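Side-chain contact in gamma-glutamyltranspeptidase (Ggt) (Helicobacter pylori 26695, PDB 5BPK), which probably transfers or hydrolyses the gamma-glutamyl group of substrates such as glutathione, using an N-terminal nucleophile hydrolase fold: residues Leu72-Pro77 / Lys214-Thr219. Residues are numbered along the deposited sequence; the frame is centred on the assembly and turned at random.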
loop_
_atom_site.group_PDB
_atom_site.type_symbol
_atom_site.label_atom_id
_atom_site.label_comp_id
_atom_site.label_asym_id
_atom_site.label_seq_id
_atom_site.Cartn_x
_atom_site.Cartn_y
_atom_site.Cartn_z
ATOM N N LEU A 72 5.144 -10.195 9.131
ATOM C CA LEU A 72 5.048 -8.744 9.331
ATOM C C LEU A 72 3.936 -8.359 10.313
ATOM O O LEU A 72 4.023 -7.325 10.986
ATOM C CB LEU A 72 4.823 -8.030 7.990
ATOM C CG LEU A 72 5.996 -7.978 7.015
ATOM C CD1 LEU A 72 5.525 -7.440 5.641
ATOM C CD2 LEU A 72 7.134 -7.123 7.572
ATOM N N ALA A 73 2.887 -9.181 10.392
ATOM C CA ALA A 73 1.821 -8.964 11.378
ATOM C C ALA A 73 2.328 -9.023 12.832
ATOM O O ALA A 73 1.689 -8.476 13.745
ATOM C CB ALA A 73 0.665 -9.965 11.168
ATOM N N VAL A 74 3.471 -9.675 13.027
ATOM C CA VAL A 74 4.090 -9.827 14.337
ATOM C C VAL A 74 5.238 -8.819 14.530
ATOM O O VAL A 74 5.285 -8.126 15.533
ATOM C CB VAL A 74 4.603 -11.275 14.515
ATOM C CG1 VAL A 74 5.327 -11.447 15.857
ATOM C CG2 VAL A 74 3.454 -12.245 14.410
ATOM N N VAL A 75 6.137 -8.719 13.558
ATOM C CA VAL A 75 7.371 -7.933 13.732
ATOM C C VAL A 75 7.273 -6.481 13.284
ATOM O O VAL A 75 8.175 -5.693 13.569
ATOM C CB VAL A 75 8.572 -8.595 13.035
ATOM C CG1 VAL A 75 8.791 -10.010 13.594
ATOM C CG2 VAL A 75 8.410 -8.639 11.499
ATOM N N HIS A 76 6.189 -6.133 12.591
ATOM C CA HIS A 76 5.989 -4.763 12.105
ATOM C C HIS A 76 4.550 -4.303 12.353
ATOM O O HIS A 76 3.836 -3.954 11.412
ATOM C CB HIS A 76 6.350 -4.728 10.617
ATOM C CG HIS A 76 6.418 -3.355 10.021
ATOM N ND1 HIS A 76 6.538 -2.211 10.786
ATOM C CD2 HIS A 76 6.370 -2.945 8.731
ATOM C CE1 HIS A 76 6.587 -1.160 9.985
ATOM N NE2 HIS A 76 6.486 -1.577 8.734
ATOM N N PRO A 77 4.115 -4.294 13.633
ATOM C CA PRO A 77 2.703 -4.047 13.952
ATOM C C PRO A 77 2.180 -2.644 13.639
ATOM O O PRO A 77 0.964 -2.434 13.637
ATOM C CB PRO A 77 2.608 -4.368 15.452
ATOM C CG PRO A 77 3.985 -4.370 15.955
ATOM C CD PRO A 77 4.898 -4.664 14.827
ATOM N N LYS A 214 1.599 -12.762 23.331
ATOM C CA LYS A 214 1.004 -14.038 23.665
ATOM C C LYS A 214 -0.405 -14.227 23.083
ATOM O O LYS A 214 -0.718 -15.297 22.565
ATOM C CB LYS A 214 0.982 -14.186 25.184
ATOM C CG LYS A 214 0.633 -15.562 25.679
ATOM C CD LYS A 214 0.748 -15.599 27.187
ATOM C CE LYS A 214 0.021 -16.774 27.781
ATOM N NZ LYS A 214 0.351 -16.928 29.213
ATOM N N ASP A 215 -1.249 -13.199 23.179
ATOM C CA ASP A 215 -2.610 -13.267 22.621
ATOM C C ASP A 215 -2.579 -13.330 21.091
ATOM O O ASP A 215 -3.380 -14.047 20.480
ATOM C CB ASP A 215 -3.476 -12.085 23.069
ATOM C CG ASP A 215 -3.977 -12.217 24.496
ATOM O OD1 ASP A 215 -3.596 -13.183 25.199
ATOM O OD2 ASP A 215 -4.787 -11.353 24.904
ATOM N N LEU A 216 -1.658 -12.591 20.469
ATOM C CA LEU A 216 -1.489 -12.682 19.015
ATOM C C LEU A 216 -1.097 -14.106 18.611
ATOM O O LEU A 216 -1.601 -14.638 17.613
ATOM C CB LEU A 216 -0.453 -11.673 18.505
ATOM C CG LEU A 216 -0.256 -11.593 16.982
ATOM C CD1 LEU A 216 -1.567 -11.314 16.247
ATOM C CD2 LEU A 216 0.800 -10.554 16.599
ATOM N N ALA A 217 -0.222 -14.735 19.392
ATOM C CA ALA A 217 0.180 -16.113 19.099
ATOM C C ALA A 217 -1.024 -17.061 19.169
ATOM O O ALA A 217 -1.164 -17.948 18.329
ATOM C CB ALA A 217 1.306 -16.575 20.043
ATOM N N LYS A 218 -1.900 -16.851 20.155
ATOM C CA LYS A 218 -3.144 -17.621 20.259
ATOM C C LYS A 218 -3.994 -17.472 18.992
ATOM O O LYS A 218 -4.503 -18.440 18.456
ATOM C CB LYS A 218 -3.977 -17.179 21.478
ATOM C CG LYS A 218 -3.800 -18.005 22.725
ATOM C CD LYS A 218 -4.833 -17.642 23.799
ATOM C CE LYS A 218 -6.230 -18.194 23.507
ATOM N NZ LYS A 218 -7.258 -17.674 24.472
ATOM N N THR A 219 -4.150 -16.243 18.525
ATOM C CA THR A 219 -4.946 -15.992 17.323
ATOM C C THR A 219 -4.332 -16.651 16.084
ATOM O O THR A 219 -5.036 -17.286 15.290
ATOM C CB THR A 219 -5.132 -14.493 17.089
ATOM O OG1 THR A 219 -5.737 -13.913 18.254
ATOM C CG2 THR A 219 -6.010 -14.250 15.873
#
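Leu216 reaches out from the first turn of helix 214-226 and sets its CD2 methyl against the last turn of helix 61-75, a compact example of how one leucine can join two helices through a single methyl group. CD2 lies 3.8 Å from Val74 CG2 and 3.6 Å from Ala73 O, touching both an apolar branch and the backbone of the helix end. The side chain gets there because CG stands anti to its own backbone N (chi1 -176°), which points the fork away from its own helix toward helix 61-75. On Val74, CG2 is the branch beside the backbone N, and it meets the leucine methyl at a slant. Ala73 also directs its CB toward helix 214-226, but Ala73 CB stays 5.5 Å from Leu216 CD2; its part in the close packing is played by its carbonyl oxygen. The backbones stay well apart, with Val74 CA and Leu216 CA 7.8 Å from each other, and only 94 Å² is buried in total; the close part is one methyl-methyl contact plus a methyl against a carbonyl oxygen, among three buried residues. This is plain helix-helix packing within the catalytic domain. By contrast, Lys214 and Lys218 are exposed on the outer side of their helix, and Asp215, partly exposed, is held through OD2 by a hydrogen bond from Tyr196 OH. At the other helix, His76 N bonds to Leu72 O at 2.9 Å just as the chain leaves helical geometry, while Val74 O accepts hydrogen bonds from Tyr170 OH and Gln213 NE2. Ile82 packs on both Ala73 and Leu216, Gly34 of the neighbouring Ggt chain adds to the cover over Leu216, and one turn of helix 155-168 touches both helices, Leu165 against Val74 and Ala166 against Ala217.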